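Local coordinates for protein condensin complex subunit 3 (Schizosaccharomyces pombe, PDB 5OQR) that serves as a regulatory HEAT-repeat subunit of the condensin complex, which is required for converting interphase chromatin into mitotic-like condensed chromosomes, at residues L306-R315 with E358-I369. Sequence-based numbering, arbitrary orientation.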
loop_
_atom_site.group_PDB
_atom_site.type_symbol
_atom_site.label_atom_id
_atom_site.label_comp_id
_atom_site.label_asym_id
_atom_site.label_seq_id
_atom_site.Cartn_x
_atom_site.Cartn_y
_atom_site.Cartn_z
ATOM N N LEU A 306 35.039 9.464 2.672
ATOM C CA LEU A 306 33.643 9.153 2.407
ATOM C C LEU A 306 33.380 7.656 2.497
ATOM O O LEU A 306 34.219 6.825 2.144
ATOM C CB LEU A 306 33.234 9.664 1.025
ATOM C CG LEU A 306 32.952 11.162 0.912
ATOM C CD1 LEU A 306 32.806 11.565 -0.543
ATOM C CD2 LEU A 306 31.703 11.545 1.689
ATOM N N THR A 307 32.192 7.321 2.981
ATOM C CA THR A 307 31.685 5.959 3.026
ATOM C C THR A 307 30.349 5.913 2.291
ATOM O O THR A 307 29.825 6.936 1.846
ATOM C CB THR A 307 31.526 5.469 4.468
ATOM O OG1 THR A 307 30.397 6.108 5.076
ATOM C CG2 THR A 307 32.772 5.769 5.284
ATOM N N ALA A 308 29.795 4.710 2.161
ATOM C CA ALA A 308 28.473 4.575 1.560
ATOM C C ALA A 308 27.432 5.334 2.371
ATOM O O ALA A 308 26.620 6.083 1.819
ATOM C CB ALA A 308 28.098 3.100 1.441
ATOM N N GLU A 309 27.450 5.159 3.693
ATOM C CA GLU A 309 26.495 5.854 4.548
ATOM C C GLU A 309 26.823 7.335 4.641
ATOM O O GLU A 309 25.924 8.183 4.599
ATOM C CB GLU A 309 26.482 5.226 5.941
ATOM C CG GLU A 309 26.122 3.750 5.967
ATOM C CD GLU A 309 27.293 2.845 5.620
ATOM O OE1 GLU A 309 28.390 3.372 5.338
ATOM O OE2 GLU A 309 27.117 1.608 5.627
ATOM N N SER A 310 28.109 7.665 4.772
ATOM C CA SER A 310 28.514 9.060 4.875
ATOM C C SER A 310 28.145 9.836 3.617
ATOM O O SER A 310 27.688 10.981 3.698
ATOM C CB SER A 310 30.017 9.131 5.143
ATOM O OG SER A 310 30.580 10.328 4.646
ATOM N N SER A 311 28.323 9.225 2.444
ATOM C CA SER A 311 28.024 9.926 1.199
ATOM C C SER A 311 26.521 10.066 0.993
ATOM O O SER A 311 26.051 11.095 0.495
ATOM C CB SER A 311 28.661 9.194 0.020
ATOM O OG SER A 311 28.078 7.918 -0.168
ATOM N N LEU A 312 25.753 9.041 1.363
ATOM C CA LEU A 312 24.303 9.123 1.238
ATOM C C LEU A 312 23.738 10.212 2.137
ATOM O O LEU A 312 22.777 10.896 1.769
ATOM C CB LEU A 312 23.672 7.775 1.578
ATOM C CG LEU A 312 22.151 7.698 1.423
ATOM C CD1 LEU A 312 21.764 7.686 -0.038
ATOM C CD2 LEU A 312 21.622 6.475 2.123
ATOM N N LEU A 313 24.320 10.387 3.324
ATOM C CA LEU A 313 23.842 11.419 4.238
ATOM C C LEU A 313 24.014 12.809 3.643
ATOM O O LEU A 313 23.128 13.661 3.770
ATOM C CB LEU A 313 24.578 11.315 5.573
ATOM C CG LEU A 313 24.221 12.383 6.607
ATOM C CD1 LEU A 313 22.742 12.323 6.966
ATOM C CD2 LEU A 313 25.087 12.222 7.842
ATOM N N ALA A 314 25.155 13.066 3.002
ATOM C CA ALA A 314 25.383 14.377 2.407
ATOM C C ALA A 314 24.429 14.625 1.246
ATOM O O ALA A 314 23.884 15.725 1.106
ATOM C CB ALA A 314 26.837 14.496 1.949
ATOM N N ARG A 315 24.211 13.613 0.404
ATOM C CA ARG A 315 23.310 13.775 -0.732
ATOM C C ARG A 315 21.882 14.033 -0.269
ATOM O O ARG A 315 21.148 14.804 -0.898
ATOM C CB ARG A 315 23.380 12.537 -1.627
ATOM C CG ARG A 315 22.246 12.411 -2.638
ATOM C CD ARG A 315 21.097 11.572 -2.086
ATOM N NE ARG A 315 20.052 11.341 -3.080
ATOM C CZ ARG A 315 19.841 10.196 -3.721
ATOM N NH1 ARG A 315 18.861 10.112 -4.606
ATOM N NH2 ARG A 315 20.594 9.130 -3.486
ATOM N N GLU A 358 31.497 -0.116 -2.969
ATOM C CA GLU A 358 31.212 1.066 -2.163
ATOM C C GLU A 358 31.501 2.345 -2.937
ATOM O O GLU A 358 30.748 3.320 -2.836
ATOM C CB GLU A 358 32.026 1.034 -0.872
ATOM C CG GLU A 358 31.378 1.808 0.265
ATOM C CD GLU A 358 32.363 2.221 1.340
ATOM O OE1 GLU A 358 33.580 2.256 1.061
ATOM O OE2 GLU A 358 31.916 2.515 2.468
ATOM N N SER A 359 32.586 2.363 -3.715
ATOM C CA SER A 359 32.947 3.572 -4.448
ATOM C C SER A 359 31.922 3.894 -5.525
ATOM O O SER A 359 31.636 5.068 -5.783
ATOM C CB SER A 359 34.340 3.419 -5.061
ATOM O OG SER A 359 35.345 3.575 -4.077
ATOM N N CYS A 360 31.365 2.871 -6.174
ATOM C CA CYS A 360 30.280 3.107 -7.120
ATOM C C CYS A 360 29.114 3.814 -6.445
ATOM O O CYS A 360 28.538 4.754 -7.004
ATOM C CB CYS A 360 29.819 1.785 -7.731
ATOM S SG CYS A 360 30.993 1.044 -8.868
ATOM N N PHE A 361 28.760 3.381 -5.234
ATOM C CA PHE A 361 27.683 4.028 -4.497
ATOM C C PHE A 361 28.059 5.450 -4.105
ATOM O O PHE A 361 27.232 6.363 -4.200
ATOM C CB PHE A 361 27.336 3.198 -3.262
ATOM C CG PHE A 361 26.123 3.682 -2.526
ATOM C CD1 PHE A 361 24.855 3.471 -3.041
ATOM C CD2 PHE A 361 26.246 4.338 -1.315
ATOM C CE1 PHE A 361 23.737 3.914 -2.366
ATOM C CE2 PHE A 361 25.131 4.780 -0.635
ATOM C CZ PHE A 361 23.875 4.568 -1.161
ATOM N N ILE A 362 29.303 5.657 -3.666
ATOM C CA ILE A 362 29.749 6.993 -3.276
ATOM C C ILE A 362 29.718 7.933 -4.473
ATOM O O ILE A 362 29.200 9.052 -4.393
ATOM C CB ILE A 362 31.155 6.922 -2.651
ATOM C CG1 ILE A 362 31.113 6.117 -1.352
ATOM C CG2 ILE A 362 31.705 8.319 -2.384
ATOM C CD1 ILE A 362 32.473 5.708 -0.837
ATOM N N ILE A 363 30.286 7.498 -5.599
ATOM C CA ILE A 363 30.275 8.322 -6.805
ATOM C C ILE A 363 28.843 8.637 -7.213
ATOM O O ILE A 363 28.531 9.760 -7.626
ATOM C CB ILE A 363 31.051 7.616 -7.934
ATOM C CG1 ILE A 363 32.538 7.544 -7.581
ATOM C CG2 ILE A 363 30.859 8.339 -9.269
ATOM C CD1 ILE A 363 33.336 6.600 -8.452
ATOM N N GLU A 364 27.953 7.651 -7.106
ATOM C CA GLU A 364 26.542 7.872 -7.400
ATOM C C GLU A 364 25.989 9.041 -6.590
ATOM O O GLU A 364 25.328 9.931 -7.132
ATOM C CB GLU A 364 25.760 6.594 -7.110
ATOM C CG GLU A 364 24.307 6.635 -7.518
ATOM C CD GLU A 364 23.622 5.298 -7.313
ATOM O OE1 GLU A 364 22.435 5.283 -6.922
ATOM O OE2 GLU A 364 24.279 4.259 -7.532
ATOM N N GLN A 365 26.268 9.060 -5.288
ATOM C CA GLN A 365 25.769 10.140 -4.442
ATOM C C GLN A 365 26.348 11.485 -4.857
ATOM O O GLN A 365 25.641 12.499 -4.854
ATOM C CB GLN A 365 26.090 9.844 -2.976
ATOM C CG GLN A 365 25.503 8.539 -2.459
ATOM C CD GLN A 365 24.055 8.350 -2.867
ATOM O OE1 GLN A 365 23.250 9.274 -2.783
ATOM N NE2 GLN A 365 23.720 7.152 -3.328
ATOM N N LEU A 366 27.632 11.519 -5.220
ATOM C CA LEU A 366 28.256 12.781 -5.600
ATOM C C LEU A 366 27.676 13.313 -6.903
ATOM O O LEU A 366 27.511 14.526 -7.068
ATOM C CB LEU A 366 29.770 12.602 -5.717
ATOM C CG LEU A 366 30.516 12.225 -4.436
ATOM C CD1 LEU A 366 32.001 12.090 -4.717
ATOM C CD2 LEU A 366 30.276 13.246 -3.336
ATOM N N LEU A 367 27.363 12.424 -7.843
ATOM C CA LEU A 367 26.725 12.859 -9.080
ATOM C C LEU A 367 25.341 13.436 -8.811
ATOM O O LEU A 367 24.930 14.406 -9.457
ATOM C CB LEU A 367 26.641 11.690 -10.060
ATOM C CG LEU A 367 27.975 11.215 -10.631
ATOM C CD1 LEU A 367 27.822 9.868 -11.316
ATOM C CD2 LEU A 367 28.528 12.243 -11.601
ATOM N N TYR A 368 24.604 12.851 -7.863
ATOM C CA TYR A 368 23.299 13.396 -7.506
ATOM C C TYR A 368 23.429 14.801 -6.941
ATOM O O TYR A 368 22.639 15.689 -7.279
ATOM C CB TYR A 368 22.599 12.482 -6.496
ATOM C CG TYR A 368 21.877 11.309 -7.115
ATOM C CD1 TYR A 368 20.963 11.495 -8.141
ATOM C CD2 TYR A 368 22.108 10.015 -6.675
ATOM C CE1 TYR A 368 20.300 10.429 -8.711
ATOM C CE2 TYR A 368 21.455 8.942 -7.238
ATOM C CZ TYR A 368 20.550 9.154 -8.256
ATOM O OH TYR A 368 19.893 8.088 -8.823
ATOM N N ILE A 369 24.415 15.021 -6.072
ATOM C CA ILE A 369 24.670 16.367 -5.572
ATOM C C ILE A 369 24.996 17.302 -6.725
ATOM O O ILE A 369 24.557 18.457 -6.750
ATOM C CB ILE A 369 25.798 16.345 -4.525
ATOM C CG1 ILE A 369 25.394 15.479 -3.330
ATOM C CG2 ILE A 369 26.122 17.758 -4.058
ATOM C CD1 ILE A 369 26.535 15.133 -2.407
HETATM O O HOH W 1 21.215 6.353 -4.641
#
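Ala308 and Ser311 sit against Phe361, Ile362 and Gln365 where helices 308-315 and 358-369 pack almost parallel, their axes 8.7 Å apart at 11°. Ala308 and Ser311 bring small side chains to this centre, and the CA atoms of Ala308 and Ile362, in register, are 5.6 Å apart. The Phe361 ring turns its edge to Ala308 O, which lies near the ring plane, while CD2 meets Ala308 CB. Over one face of the ring lies the Gln365 amide nitrogen, NE2. Ser311 OG lies 3.5 Å from Gln365 CG and beside the flank of Ile362. Leu306 extends the apolar zone, its CD1 touching Ile362 CG2 and meeting Leu366 CD2 tip to tip.

The two ends of the contact are more polar and partly exposed. At one, Glu358 reaches out with CG anti to its backbone N (chi1 -154°), and OE2 accepts from Ala308 N at 3.1 Å, above the carboxylate plane. At the other, the Arg315 guanidinium lies flat on the Tyr368 ring, centres 4.2 Å apart, in an off-centre cation-pi stack. Its NH2 donates to Gln365 OE1 at 2.8 Å, on a lone pair in the carbonyl plane, though the bond is bent (139°), and a water links NH2 with Gln365 NE2 and Glu364 OE1. Arg315 NE is also salt-bridged to Glu319. Replacing Arg315 by an alanine would probably bare this Tyr368 face and leave Gln365 OE1 without this donor and Glu319 without its mate.

Trp303 of helix 300-304 touches Ala314 and Leu366, helix 336-348 packs on Ile362 and Leu366, and helix 399-412 meets Glu364, placing the pair within the all-helical solenoid.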